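Local structure of oligogalacturonate lyase (Yersinia enterocolitica subsp. enterocolitica, 3PE7) at residues A[40-45]-A[86-92]; A[47-52]-A[63-68]; A[76-82]-A[95-100]; A[33-37]-A[83-87]. The protein cleaves oligogalacturonates by beta-elimination in the cytoplasm, on a seven-bladed beta-propeller that binds manganese and calcium ions. One frame throughout, in Å; residues are numbered along the deposited sequence.

Overall arrangement
From the N terminus, strand 33-34 and the residues after it open contact 4, and the loop 40-45 opens contact 1. Both close some forty to forty-five residues later, on the single run 83-92, where they share Gly86 and Phe87. Contact 2, the hairpin of strands 49-54 and 61-66, lies wholly within both of these long loops. Contact 3 opens at 76-82, after contact 2 has closed, and ends on strand 94-99, so that it crosses contacts 1 and 4. Contact 2 is internal to one propeller sheet; the other three tie that sheet and its loops to the next, made of strands 87-88 to 114-119, with contact 4 nearest the manganese.

Contact 1 (A[40-45]-A[86-92])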
loop_
_atom_site.group_PDB
_atom_site.type_symbol
_atom_site.label_atom_id
_atom_site.label_comp_id
_atom_site.label_asym_id
_atom_site.label_seq_id
_atom_site.Cartn_x
_atom_site.Cartn_y
_atom_site.Cartn_z
ATOM N N GLN A 40 -1.361 4.301 0.210
ATOM C CA GLN A 40 -2.695 4.946 0.182
ATOM C C GLN A 40 -2.893 5.852 1.399
ATOM O O GLN A 40 -2.578 5.465 2.542
ATOM C CB GLN A 40 -3.839 3.906 0.124
ATOM C CG GLN A 40 -3.842 2.968 -1.124
ATOM C CD GLN A 40 -4.358 3.653 -2.393
ATOM O OE1 GLN A 40 -5.349 3.201 -2.996
ATOM N NE2 GLN A 40 -3.693 4.733 -2.811
ATOM N N LYS A 41 -3.414 7.063 1.173
ATOM C CA LYS A 41 -3.616 8.005 2.285
ATOM C C LYS A 41 -4.567 7.470 3.354
ATOM O O LYS A 41 -5.714 7.106 3.042
ATOM C CB LYS A 41 -4.119 9.369 1.770
ATOM C CG LYS A 41 -4.400 10.361 2.892
ATOM C CD LYS A 41 -4.879 11.697 2.317
ATOM C CE LYS A 41 -5.414 12.586 3.434
ATOM N NZ LYS A 41 -5.909 13.905 2.890
ATOM N N CYS A 42 -4.081 7.403 4.608
ATOM C CA CYS A 42 -4.916 7.006 5.749
ATOM C C CYS A 42 -4.993 8.005 6.905
ATOM O O CYS A 42 -5.901 7.926 7.698
ATOM C CB CYS A 42 -4.504 5.628 6.321
ATOM S SG CYS A 42 -2.767 5.518 6.864
ATOM N N PHE A 43 -4.018 8.913 7.007
ATOM C CA PHE A 43 -4.080 9.982 7.987
ATOM C C PHE A 43 -4.688 11.224 7.359
ATOM O O PHE A 43 -4.388 11.529 6.224
ATOM C CB PHE A 43 -2.686 10.355 8.492
ATOM C CG PHE A 43 -2.092 9.354 9.413
ATOM C CD1 PHE A 43 -2.413 9.357 10.769
ATOM C CD2 PHE A 43 -1.173 8.423 8.922
ATOM C CE1 PHE A 43 -1.814 8.420 11.644
ATOM C CE2 PHE A 43 -0.605 7.473 9.771
ATOM C CZ PHE A 43 -0.914 7.483 11.130
ATOM N N THR A 44 -5.516 11.947 8.108
ATOM C CA THR A 44 -5.950 13.277 7.653
ATOM C C THR A 44 -4.722 14.207 7.641
ATOM O O THR A 44 -3.715 13.913 8.269
ATOM C CB THR A 44 -7.095 13.862 8.507
ATOM O OG1 THR A 44 -6.759 13.845 9.900
ATOM C CG2 THR A 44 -8.361 13.053 8.293
ATOM N N ARG A 45 -4.814 15.313 6.920
ATOM C CA ARG A 45 -3.643 16.182 6.726
ATOM C C ARG A 45 -3.023 16.685 8.029
ATOM O O ARG A 45 -1.796 16.805 8.120
ATOM C CB ARG A 45 -4.003 17.354 5.820
ATOM C CG ARG A 45 -4.252 16.932 4.379
ATOM C CD ARG A 45 -4.837 18.104 3.558
ATOM N NE ARG A 45 -6.133 18.531 4.055
ATOM C CZ ARG A 45 -6.825 19.538 3.526
ATOM N NH1 ARG A 45 -6.336 20.200 2.482
ATOM N NH2 ARG A 45 -7.993 19.884 4.045
ATOM N N GLY A 86 -8.402 1.115 0.377
ATOM C CA GLY A 86 -9.133 2.376 0.570
ATOM C C GLY A 86 -8.217 3.534 0.886
ATOM O O GLY A 86 -7.136 3.342 1.429
ATOM N N PHE A 87 -8.665 4.740 0.540
ATOM C CA PHE A 87 -7.877 5.943 0.801
ATOM C C PHE A 87 -8.775 7.142 1.084
ATOM O O PHE A 87 -9.935 7.201 0.662
ATOM C CB PHE A 87 -6.927 6.232 -0.361
ATOM C CG PHE A 87 -7.617 6.495 -1.679
ATOM C CD1 PHE A 87 -7.929 7.798 -2.068
ATOM C CD2 PHE A 87 -7.935 5.442 -2.535
ATOM C CE1 PHE A 87 -8.566 8.046 -3.314
ATOM C CE2 PHE A 87 -8.561 5.673 -3.784
ATOM C CZ PHE A 87 -8.880 6.967 -4.174
ATOM N N LEU A 88 -8.228 8.093 1.824
ATOM C CA LEU A 88 -8.890 9.371 2.061
ATOM C C LEU A 88 -8.599 10.327 0.914
ATOM O O LEU A 88 -7.514 10.313 0.324
ATOM C CB LEU A 88 -8.389 9.990 3.373
ATOM C CG LEU A 88 -8.656 9.164 4.636
ATOM C CD1 LEU A 88 -8.050 9.895 5.881
ATOM C CD2 LEU A 88 -10.153 8.905 4.769
ATOM N N SER A 89 -9.573 11.185 0.614
ATOM C CA SER A 89 -9.371 12.220 -0.390
ATOM C C SER A 89 -8.365 13.268 0.131
ATOM O O SER A 89 -8.167 13.377 1.349
ATOM C CB SER A 89 -10.714 12.901 -0.704
ATOM O OG SER A 89 -11.292 13.455 0.467
ATOM N N PRO A 90 -7.775 14.066 -0.777
ATOM C CA PRO A 90 -6.854 15.129 -0.320
ATOM C C PRO A 90 -7.452 16.060 0.726
ATOM O O PRO A 90 -6.769 16.411 1.708
ATOM C CB PRO A 90 -6.501 15.882 -1.618
ATOM C CG PRO A 90 -6.618 14.849 -2.702
ATOM C CD PRO A 90 -7.762 13.919 -2.246
ATOM N N ASP A 91 -8.728 16.419 0.557
ATOM C CA ASP A 91 -9.384 17.355 1.461
ATOM C C ASP A 91 -9.924 16.729 2.756
ATOM O O ASP A 91 -10.576 17.396 3.555
ATOM C CB ASP A 91 -10.480 18.148 0.710
ATOM C CG ASP A 91 -9.904 19.096 -0.335
ATOM O OD1 ASP A 91 -8.728 19.525 -0.197
ATOM O OD2 ASP A 91 -10.632 19.429 -1.303
ATOM N N ASP A 92 -9.632 15.445 2.979
ATOM C CA ASP A 92 -10.083 14.759 4.212
ATOM C C ASP A 92 -11.598 14.605 4.350
ATOM O O ASP A 92 -12.107 14.350 5.450
ATOM C CB ASP A 92 -9.540 15.469 5.469
ATOM C CG ASP A 92 -8.038 15.580 5.473
ATOM O OD1 ASP A 92 -7.362 14.652 4.980
ATOM O OD2 ASP A 92 -7.525 16.614 5.961
HETATM O O HOH W 1 -9.266 19.042 6.387
#
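A salt-bridge network at a junction between neighbouring sheets of the beta-propeller joins Lys41 and Arg45 to Asp91 and Asp92, the last two residues of a type I turn that starts at Ser89. Lys41 keeps CG anti to the backbone N (chi1 178°) and stays extended to its tip, running past Leu88 CB to the turn. There Lys41 NZ forms a salt bridge of 2.7 Å with Asp92 OD1, approached on its syn side but tilted out of the carboxylate plane, and a hydrogen bond of 2.8 Å to Ser89 O. The turn's own Asp92 N reaches Ser89 O from the opposite face of that carbonyl, at 3.0 Å.

The other carboxylate oxygen, Asp92 OD2, serves Arg45 twice. Arg45 N approaches it on the syn side, likewise tilted from the plane, at 3.2 Å, while Arg45 NE, 3.0 Å away, comes from above the carboxylate plane and from its other face. OD2 lies near the plane of the guanidinium, at its edge, and a water links Arg45 NH2 to the same oxygen. Asp91 CA sits over the centre of one guanidinium face; Asp91 OD1 adds a long ion pair with Arg45 NH1, well out of the plane.

Nearer the core, Leu88 N donates to Lys41 O at 3.0 Å, and Leu88 CD1 packs on Cys42 O at 3.4 Å. Thr44 CB and CG2 lie against the Asp92 carboxylate, while Thr44 OG1 bonds to Lys49 N. With a cation at each oxygen, Asp92 is probably held ionised, and its carboxylate pins the turn to the loop 40-45.

Contact 2 (A[47-52]-A[63-68]); sequences GSKLLF and YLLDLN
Lys49 faces Asp66 in a non-hydrogen-bonded pair of an antiparallel hairpin within one propeller sheet, and Lys49 CB lies 3.7 Å from Leu65 O. Lys49 CG passes Asp66 CA, and CD rests on Leu64 CD2 at 4.0 Å. CE then comes beside Asp66 OD2, and a bend at the last torsion (chi4 60°) leaves NZ in a long salt bridge of 3.7 Å to the same oxygen. A water accepts from Lys49 NZ and donates to Asp66 OD1 and Asn68 OD1; Asp66 OD1 also takes Asn68 N in an Asx turn.

Leu50 and Leu65 form a hydrogen-bonded pair, with Leu65 N to Leu50 O at 2.7 Å, as do Phe52 and Tyr63. On the face bearing these four side chains, Tyr63 CB sits over the Phe52 ring, 3.8 Å from its centroid, a CH-pi contact. The two rings are nearly parallel (27°) but slid apart, with little overlap. Leu67 N closes the far end on Ser48 O at 2.9 Å, where Leu67 CD1 touches Gly47 O.

Backbone bonds thus set the register of the hairpin, while the long ion pair, shared with water, probably contributes a modest electrostatic attraction at its end.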
loop_
_atom_site.group_PDB
_atom_site.type_symbol
_atom_site.label_atom_id
_atom_site.label_comp_id
_atom_site.label_asym_id
_atom_site.label_seq_id
_atom_site.Cartn_x
_atom_site.Cartn_y
_atom_site.Cartn_z
ATOM N N GLY A 47 -2.975 15.086 10.800
ATOM C CA GLY A 47 -2.493 13.936 11.573
ATOM C C GLY A 47 -3.405 13.510 12.713
ATOM O O GLY A 47 -3.025 12.648 13.504
ATOM N N SER A 48 -4.612 14.079 12.796
ATOM C CA SER A 48 -5.464 13.850 13.968
ATOM C C SER A 48 -6.415 12.676 13.839
ATOM O O SER A 48 -6.948 12.210 14.835
ATOM C CB SER A 48 -6.263 15.119 14.351
ATOM O OG SER A 48 -7.246 15.425 13.383
ATOM N N LYS A 49 -6.673 12.254 12.610
ATOM C CA LYS A 49 -7.598 11.136 12.389
ATOM C C LYS A 49 -6.970 10.072 11.502
ATOM O O LYS A 49 -6.121 10.382 10.657
ATOM C CB LYS A 49 -8.931 11.644 11.843
ATOM C CG LYS A 49 -9.741 12.447 12.899
ATOM C CD LYS A 49 -10.879 13.219 12.250
ATOM C CE LYS A 49 -11.547 14.139 13.268
ATOM N NZ LYS A 49 -10.578 15.141 13.821
ATOM N N LEU A 50 -7.379 8.814 11.704
ATOM C CA LEU A 50 -6.748 7.682 11.009
ATOM C C LEU A 50 -7.779 6.668 10.511
ATOM O O LEU A 50 -8.567 6.148 11.287
ATOM C CB LEU A 50 -5.741 6.993 11.941
ATOM C CG LEU A 50 -5.087 5.682 11.478
ATOM C CD1 LEU A 50 -4.246 5.912 10.224
ATOM C CD2 LEU A 50 -4.254 5.066 12.594
ATOM N N LEU A 51 -7.753 6.413 9.209
ATOM C CA LEU A 51 -8.543 5.373 8.544
ATOM C C LEU A 51 -7.909 4.001 8.800
ATOM O O LEU A 51 -6.695 3.841 8.636
ATOM C CB LEU A 51 -8.499 5.617 7.035
ATOM C CG LEU A 51 -9.293 4.626 6.157
ATOM C CD1 LEU A 51 -10.797 4.816 6.360
ATOM C CD2 LEU A 51 -8.916 4.803 4.691
ATOM N N PHE A 52 -8.742 3.025 9.153
ATOM C CA PHE A 52 -8.275 1.640 9.350
ATOM C C PHE A 52 -9.402 0.622 9.130
ATOM O O PHE A 52 -10.569 0.977 8.966
ATOM C CB PHE A 52 -7.603 1.458 10.722
ATOM C CG PHE A 52 -8.550 1.407 11.880
ATOM C CD1 PHE A 52 -8.884 0.182 12.442
ATOM C CD2 PHE A 52 -9.110 2.583 12.429
ATOM C CE1 PHE A 52 -9.762 0.100 13.534
ATOM C CE2 PHE A 52 -9.997 2.525 13.526
ATOM C CZ PHE A 52 -10.331 1.278 14.080
ATOM N N TYR A 63 -13.142 2.083 9.494
ATOM C CA TYR A 63 -13.360 2.935 10.652
ATOM C C TYR A 63 -12.492 4.170 10.544
ATOM O O TYR A 63 -11.444 4.125 9.911
ATOM C CB TYR A 63 -12.995 2.188 11.945
ATOM C CG TYR A 63 -13.936 1.059 12.237
ATOM C CD1 TYR A 63 -14.967 1.205 13.166
ATOM C CD2 TYR A 63 -13.811 -0.160 11.570
ATOM C CE1 TYR A 63 -15.874 0.157 13.404
ATOM C CE2 TYR A 63 -14.709 -1.202 11.796
ATOM C CZ TYR A 63 -15.727 -1.036 12.727
ATOM O OH TYR A 63 -16.611 -2.069 12.950
ATOM N N LEU A 64 -12.942 5.282 11.136
ATOM C CA LEU A 64 -12.079 6.450 11.280
ATOM C C LEU A 64 -11.814 6.659 12.756
ATOM O O LEU A 64 -12.749 6.854 13.555
ATOM C CB LEU A 64 -12.728 7.707 10.661
ATOM C CG LEU A 64 -11.800 8.912 10.509
ATOM C CD1 LEU A 64 -10.799 8.693 9.372
ATOM C CD2 LEU A 64 -12.615 10.173 10.230
ATOM N N LEU A 65 -10.541 6.622 13.129
ATOM C CA LEU A 65 -10.138 6.754 14.523
ATOM C C LEU A 65 -9.699 8.195 14.796
ATOM O O LEU A 65 -8.798 8.716 14.115
ATOM C CB LEU A 65 -8.984 5.781 14.839
ATOM C CG LEU A 65 -8.285 5.847 16.199
ATOM C CD1 LEU A 65 -9.254 5.727 17.373
ATOM C CD2 LEU A 65 -7.192 4.771 16.283
ATOM N N ASP A 66 -10.351 8.829 15.772
ATOM C CA ASP A 66 -9.925 10.153 16.255
ATOM C C ASP A 66 -8.815 9.905 17.281
ATOM O O ASP A 66 -9.059 9.342 18.342
ATOM C CB ASP A 66 -11.090 10.925 16.872
ATOM C CG ASP A 66 -10.723 12.356 17.225
ATOM O OD1 ASP A 66 -9.670 12.582 17.857
ATOM O OD2 ASP A 66 -11.507 13.268 16.884
ATOM N N LEU A 67 -7.598 10.315 16.946
ATOM C CA LEU A 67 -6.432 9.982 17.771
ATOM C C LEU A 67 -6.345 10.799 19.057
ATOM O O LEU A 67 -5.609 10.445 19.971
ATOM C CB LEU A 67 -5.134 10.096 16.956
ATOM C CG LEU A 67 -5.012 9.148 15.755
ATOM C CD1 LEU A 67 -3.868 9.615 14.868
ATOM C CD2 LEU A 67 -4.784 7.718 16.199
ATOM N N ASN A 68 -7.110 11.885 19.120
ATOM C CA ASN A 68 -7.147 12.710 20.322
ATOM C C ASN A 68 -8.207 12.200 21.287
ATOM O O ASN A 68 -8.007 12.132 22.498
ATOM C CB ASN A 68 -7.406 14.169 19.939
ATOM C CG ASN A 68 -6.227 14.800 19.219
ATOM O OD1 ASN A 68 -6.374 15.327 18.121
ATOM N ND2 ASN A 68 -5.049 14.719 19.815
HETATM O O HOH W 2 -9.052 14.909 16.588
#

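Contact 3 (A[76-82]-A[95-100])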
loop_
_atom_site.group_PDB
_atom_site.type_symbol
_atom_site.label_atom_id
_atom_site.label_comp_id
_atom_site.label_asym_id
_atom_site.label_seq_id
_atom_site.Cartn_x
_atom_site.Cartn_y
_atom_site.Cartn_z
ATOM N N THR A 76 -18.216 2.063 7.134
ATOM C CA THR A 76 -18.892 1.192 6.167
ATOM C C THR A 76 -19.452 -0.036 6.919
ATOM O O THR A 76 -19.027 -0.341 8.041
ATOM C CB THR A 76 -17.938 0.754 5.023
ATOM O OG1 THR A 76 -16.874 -0.061 5.553
ATOM C CG2 THR A 76 -17.326 1.962 4.302
ATOM N N GLU A 77 -20.409 -0.720 6.291
ATOM C CA GLU A 77 -21.002 -1.897 6.890
ATOM C C GLU A 77 -21.287 -2.952 5.833
ATOM O O GLU A 77 -21.366 -2.652 4.636
ATOM C CB GLU A 77 -22.275 -1.506 7.664
ATOM C CG GLU A 77 -23.385 -0.918 6.801
ATOM C CD GLU A 77 -24.602 -0.447 7.601
ATOM O OE1 GLU A 77 -24.534 -0.362 8.844
ATOM O OE2 GLU A 77 -25.651 -0.153 6.978
ATOM N N GLY A 78 -21.431 -4.194 6.281
ATOM C CA GLY A 78 -21.724 -5.294 5.377
ATOM C C GLY A 78 -20.526 -6.176 5.095
ATOM O O GLY A 78 -19.441 -5.945 5.623
ATOM N N ARG A 79 -20.713 -7.178 4.237
ATOM C CA ARG A 79 -19.726 -8.268 4.112
ATOM C C ARG A 79 -18.674 -8.225 2.986
ATOM O O ARG A 79 -17.808 -9.114 2.916
ATOM C CB ARG A 79 -20.463 -9.625 4.084
ATOM C CG ARG A 79 -21.235 -9.904 5.377
ATOM N N GLY A 80 -18.727 -7.220 2.125
ATOM C CA GLY A 80 -17.863 -7.210 0.942
ATOM C C GLY A 80 -16.836 -6.099 0.823
ATOM O O GLY A 80 -16.436 -5.757 -0.282
ATOM N N ASP A 81 -16.400 -5.528 1.946
ATOM C CA ASP A 81 -15.420 -4.428 1.866
ATOM C C ASP A 81 -14.025 -4.966 1.653
ATOM O O ASP A 81 -13.615 -5.908 2.337
ATOM C CB ASP A 81 -15.393 -3.584 3.146
ATOM C CG ASP A 81 -16.715 -2.902 3.438
ATOM O OD1 ASP A 81 -17.586 -2.838 2.537
ATOM O OD2 ASP A 81 -16.873 -2.443 4.594
ATOM N N ASN A 82 -13.286 -4.353 0.736
ATOM C CA ASN A 82 -11.847 -4.554 0.689
ATOM C C ASN A 82 -11.271 -3.445 1.549
ATOM O O ASN A 82 -11.310 -2.274 1.168
ATOM C CB ASN A 82 -11.316 -4.462 -0.735
ATOM C CG ASN A 82 -9.813 -4.605 -0.810
ATOM O OD1 ASN A 82 -9.068 -3.997 -0.028
ATOM N ND2 ASN A 82 -9.348 -5.399 -1.780
ATOM N N LEU A 95 -13.937 9.008 1.754
ATOM C CA LEU A 95 -13.234 7.733 1.650
ATOM C C LEU A 95 -13.592 7.089 0.314
ATOM O O LEU A 95 -14.763 7.052 -0.056
ATOM C CB LEU A 95 -13.645 6.799 2.783
ATOM C CG LEU A 95 -13.454 5.287 2.604
ATOM C CD1 LEU A 95 -11.963 4.907 2.628
ATOM C CD2 LEU A 95 -14.222 4.574 3.713
ATOM N N PHE A 96 -12.586 6.606 -0.408
ATOM C CA PHE A 96 -12.803 5.775 -1.607
ATOM C C PHE A 96 -12.373 4.345 -1.308
ATOM O O PHE A 96 -11.311 4.124 -0.721
ATOM C CB PHE A 96 -12.004 6.296 -2.797
ATOM C CG PHE A 96 -12.492 7.619 -3.315
ATOM C CD1 PHE A 96 -12.003 8.812 -2.780
ATOM C CD2 PHE A 96 -13.436 7.671 -4.336
ATOM C CE1 PHE A 96 -12.461 10.057 -3.268
ATOM C CE2 PHE A 96 -13.892 8.907 -4.840
ATOM C CZ PHE A 96 -13.412 10.099 -4.296
ATOM N N TYR A 97 -13.201 3.375 -1.703
ATOM C CA TYR A 97 -12.862 1.970 -1.488
ATOM C C TYR A 97 -13.678 1.104 -2.442
ATOM O O TYR A 97 -14.626 1.581 -3.068
ATOM C CB TYR A 97 -13.144 1.560 -0.027
ATOM C CG TYR A 97 -14.612 1.323 0.263
ATOM C CD1 TYR A 97 -15.505 2.392 0.419
ATOM C CD2 TYR A 97 -15.120 0.021 0.381
ATOM C CE1 TYR A 97 -16.861 2.170 0.690
ATOM C CE2 TYR A 97 -16.482 -0.198 0.648
ATOM C CZ TYR A 97 -17.338 0.873 0.797
ATOM O OH TYR A 97 -18.684 0.668 1.048
ATOM N N VAL A 98 -13.307 -0.167 -2.539
ATOM C CA VAL A 98 -14.019 -1.116 -3.402
ATOM C C VAL A 98 -14.894 -2.071 -2.569
ATOM O O VAL A 98 -14.435 -2.702 -1.599
ATOM C CB VAL A 98 -13.063 -1.931 -4.282
ATOM C CG1 VAL A 98 -13.860 -2.935 -5.162
ATOM C CG2 VAL A 98 -12.216 -1.016 -5.156
ATOM N N LYS A 99 -16.157 -2.160 -2.971
ATOM C CA LYS A 99 -17.124 -3.039 -2.328
ATOM C C LYS A 99 -17.499 -4.144 -3.309
ATOM O O LYS A 99 -17.704 -3.890 -4.505
ATOM C CB LYS A 99 -18.364 -2.255 -1.925
ATOM C CG LYS A 99 -19.195 -2.905 -0.804
ATOM C CD LYS A 99 -20.632 -2.393 -0.804
ATOM C CE LYS A 99 -20.724 -0.877 -0.947
ATOM N NZ LYS A 99 -22.074 -0.320 -0.595
ATOM N N ASP A 100 -17.556 -5.371 -2.788
ATOM C CA ASP A 100 -17.952 -6.551 -3.557
ATOM C C ASP A 100 -17.100 -6.798 -4.789
ATOM O O ASP A 100 -17.581 -7.342 -5.788
ATOM C CB ASP A 100 -19.457 -6.512 -3.879
ATOM C CG ASP A 100 -20.307 -6.682 -2.643
ATOM O OD1 ASP A 100 -19.933 -7.489 -1.768
ATOM O OD2 ASP A 100 -21.340 -5.994 -2.529
HETATM O O HOH W 3 -19.917 -1.672 2.267
HETATM O O HOH W 4 -14.228 -5.494 -2.517
HETATM O O HOH W 5 -10.797 -0.972 -1.389
#
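Asp100 N donates to Gly80 O at 2.8 Å, and Asn82 N meets Val98 O at 3.1 Å. These two bonds bracket Asp81 and Lys99 and make a single beta bridge, by which the loop 76-82 clips onto strand 94-99 of the next sheet of the beta-propeller. One water donates to both Gly80 O and Val98 O, and another joins Asn82 O to Val98 N.

Within the loop, Thr76 OG1 donates to Asp81 OD2 at 2.6 Å, from above the carboxylate plane, and also bonds to Tyr62 N. The second oxygen, Asp81 OD1, lies 3.4 Å from Tyr97 CE2, with the carboxylate turned 78° from the ring. A water lies between Asp81 OD1 and Tyr97 OH, and that hydroxyl is further bonded to Glu114. Asp81 thus has a polar partner at each oxygen, the threonine hydroxyl at OD2 and the water at OD1, with OD1 also beside the tyrosine ring.

Tyr97 has CG between the backbone N and carbonyl carbon (chi1 77°), which turns its ring toward the loop. Thr76 CG2 comes from the opposite direction to meet Tyr97 CE1 at 3.6 Å. Alongside Asp81, pointing the same way, runs the start of the Lys99 chain, with CG 3.7 Å from Asp81 OD1. At the outer end, Asp100 OD1 rests 3.4 Å from Gly80 CA.

Contact 4 (A[33-37]-A[83-87])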
loop_
_atom_site.group_PDB
_atom_site.type_symbol
_atom_site.label_atom_id
_atom_site.label_comp_id
_atom_site.label_asym_id
_atom_site.label_seq_id
_atom_site.Cartn_x
_atom_site.Cartn_y
_atom_site.Cartn_z
ATOM N N CYS A 33 -7.811 -5.936 13.620
ATOM C CA CYS A 33 -7.770 -4.598 13.019
ATOM C C CYS A 33 -6.455 -4.463 12.259
ATOM O O CYS A 33 -5.422 -5.010 12.664
ATOM C CB CYS A 33 -7.827 -3.507 14.096
ATOM S SG CYS A 33 -9.350 -3.537 15.091
ATOM N N HIS A 34 -6.477 -3.738 11.157
ATOM C CA HIS A 34 -5.250 -3.589 10.386
ATOM C C HIS A 34 -5.221 -2.256 9.672
ATOM O O HIS A 34 -6.260 -1.665 9.379
ATOM C CB HIS A 34 -5.125 -4.712 9.338
ATOM C CG HIS A 34 -6.179 -4.635 8.282
ATOM N ND1 HIS A 34 -6.032 -3.866 7.145
ATOM C CD2 HIS A 34 -7.430 -5.153 8.233
ATOM C CE1 HIS A 34 -7.131 -3.968 6.410
ATOM N NE2 HIS A 34 -7.999 -4.730 7.055
ATOM N N ARG A 35 -4.013 -1.780 9.389
ATOM C CA ARG A 35 -3.878 -0.557 8.601
ATOM C C ARG A 35 -4.095 -0.835 7.113
ATOM O O ARG A 35 -4.067 -1.991 6.685
ATOM C CB ARG A 35 -2.496 0.038 8.865
ATOM C CG ARG A 35 -1.436 -0.745 8.146
ATOM C CD ARG A 35 -1.192 0.016 6.829
ATOM N NE ARG A 35 -0.172 0.924 7.178
ATOM C CZ ARG A 35 0.099 2.145 6.738
ATOM N NH1 ARG A 35 -0.591 2.816 5.797
ATOM N NH2 ARG A 35 1.140 2.695 7.323
ATOM N N ASN A 36 -4.292 0.213 6.305
ATOM C CA ASN A 36 -4.465 0.053 4.859
ATOM C C ASN A 36 -3.123 -0.137 4.135
ATOM O O ASN A 36 -2.066 -0.162 4.782
ATOM C CB ASN A 36 -5.278 1.233 4.272
ATOM C CG ASN A 36 -4.481 2.548 4.192
ATOM O OD1 ASN A 36 -4.873 3.473 3.462
ATOM N ND2 ASN A 36 -3.402 2.647 4.939
ATOM N N TYR A 37 -3.143 -0.269 2.814
ATOM C CA TYR A 37 -1.888 -0.353 2.079
ATOM C C TYR A 37 -1.070 0.940 2.268
ATOM O O TYR A 37 -1.630 2.048 2.308
ATOM C CB TYR A 37 -2.134 -0.650 0.596
ATOM C CG TYR A 37 -2.557 -2.073 0.303
ATOM C CD1 TYR A 37 -2.033 -3.152 1.023
ATOM C CD2 TYR A 37 -3.435 -2.347 -0.744
ATOM C CE1 TYR A 37 -2.411 -4.483 0.714
ATOM C CE2 TYR A 37 -3.808 -3.647 -1.059
ATOM C CZ TYR A 37 -3.299 -4.706 -0.334
ATOM O OH TYR A 37 -3.689 -5.993 -0.657
ATOM N N THR A 83 -10.778 -3.830 2.719
ATOM C CA THR A 83 -10.315 -2.874 3.722
ATOM C C THR A 83 -8.843 -2.481 3.549
ATOM O O THR A 83 -8.270 -1.769 4.395
ATOM C CB THR A 83 -10.575 -3.366 5.168
ATOM O OG1 THR A 83 -10.078 -4.708 5.324
ATOM C CG2 THR A 83 -12.084 -3.316 5.469
ATOM N N PHE A 84 -8.235 -2.903 2.446
ATOM C CA PHE A 84 -6.824 -2.592 2.246
ATOM C C PHE A 84 -6.606 -1.465 1.252
ATOM O O PHE A 84 -5.719 -0.631 1.437
ATOM C CB PHE A 84 -6.053 -3.845 1.789
ATOM C CG PHE A 84 -5.953 -4.885 2.865
ATOM C CD1 PHE A 84 -7.035 -5.745 3.117
ATOM C CD2 PHE A 84 -4.810 -4.985 3.648
ATOM C CE1 PHE A 84 -6.950 -6.697 4.122
ATOM C CE2 PHE A 84 -4.719 -5.930 4.649
ATOM C CZ PHE A 84 -5.783 -6.778 4.888
ATOM N N GLY A 85 -7.414 -1.449 0.198
ATOM C CA GLY A 85 -7.167 -0.536 -0.918
ATOM C C GLY A 85 -7.682 0.880 -0.716
ATOM O O GLY A 85 -7.432 1.743 -1.564
ATOM N N GLY A 86 -8.402 1.115 0.377
ATOM C CA GLY A 86 -9.133 2.376 0.570
ATOM C C GLY A 86 -8.217 3.534 0.886
ATOM O O GLY A 86 -7.136 3.342 1.429
ATOM N N PHE A 87 -8.665 4.740 0.540
ATOM C CA PHE A 87 -7.877 5.943 0.801
ATOM C C PHE A 87 -8.775 7.142 1.084
ATOM O O PHE A 87 -9.935 7.201 0.662
ATOM C CB PHE A 87 -6.927 6.232 -0.361
ATOM C CG PHE A 87 -7.617 6.495 -1.679
ATOM C CD1 PHE A 87 -7.929 7.798 -2.068
ATOM C CD2 PHE A 87 -7.935 5.442 -2.535
ATOM C CE1 PHE A 87 -8.566 8.046 -3.314
ATOM C CE2 PHE A 87 -8.561 5.673 -3.784
ATOM C CZ PHE A 87 -8.880 6.967 -4.174
HETATM O O HOH W 6 -7.428 -0.153 6.536
#
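His34 holds CG between its backbone N and carbonyl carbon (chi1 66°), and Phe84 holds its own CG anti to the carbonyl carbon (chi1 -68°); together these torsions lay the two rings over one another. The result is an offset stack with centroids 4.0 Å apart and planes 13° from parallel, His34 CE1 lying over the centre of the Phe84 ring. At the imidazole edge, His34 NE2 and Thr83 OG1 share a hydrogen bond of 2.7 Å. His34 ND1 donates to Arg35 O at 2.8 Å, so both ring nitrogens are engaged and the imidazole's rotation is fixed.

Tyr37 completes the aromatic cluster. Phe84 CB sits over the tyrosine face, 3.6 Å from its centroid, in a CH-pi contact, while the two rings meet obliquely. Tyr37 N donates to Phe84 O at 2.9 Å.

The tyrosine also packs against Gln350 and His355, two of the manganese ligands, and its side chain comes within about 5 Å of the metal. Stack and hydrogen bonds therefore probably steady the side of the metal site that Tyr37 lines, consistent with Tyr37 being a second-shell residue beside the ligands, with Phe84 and His34 backing it.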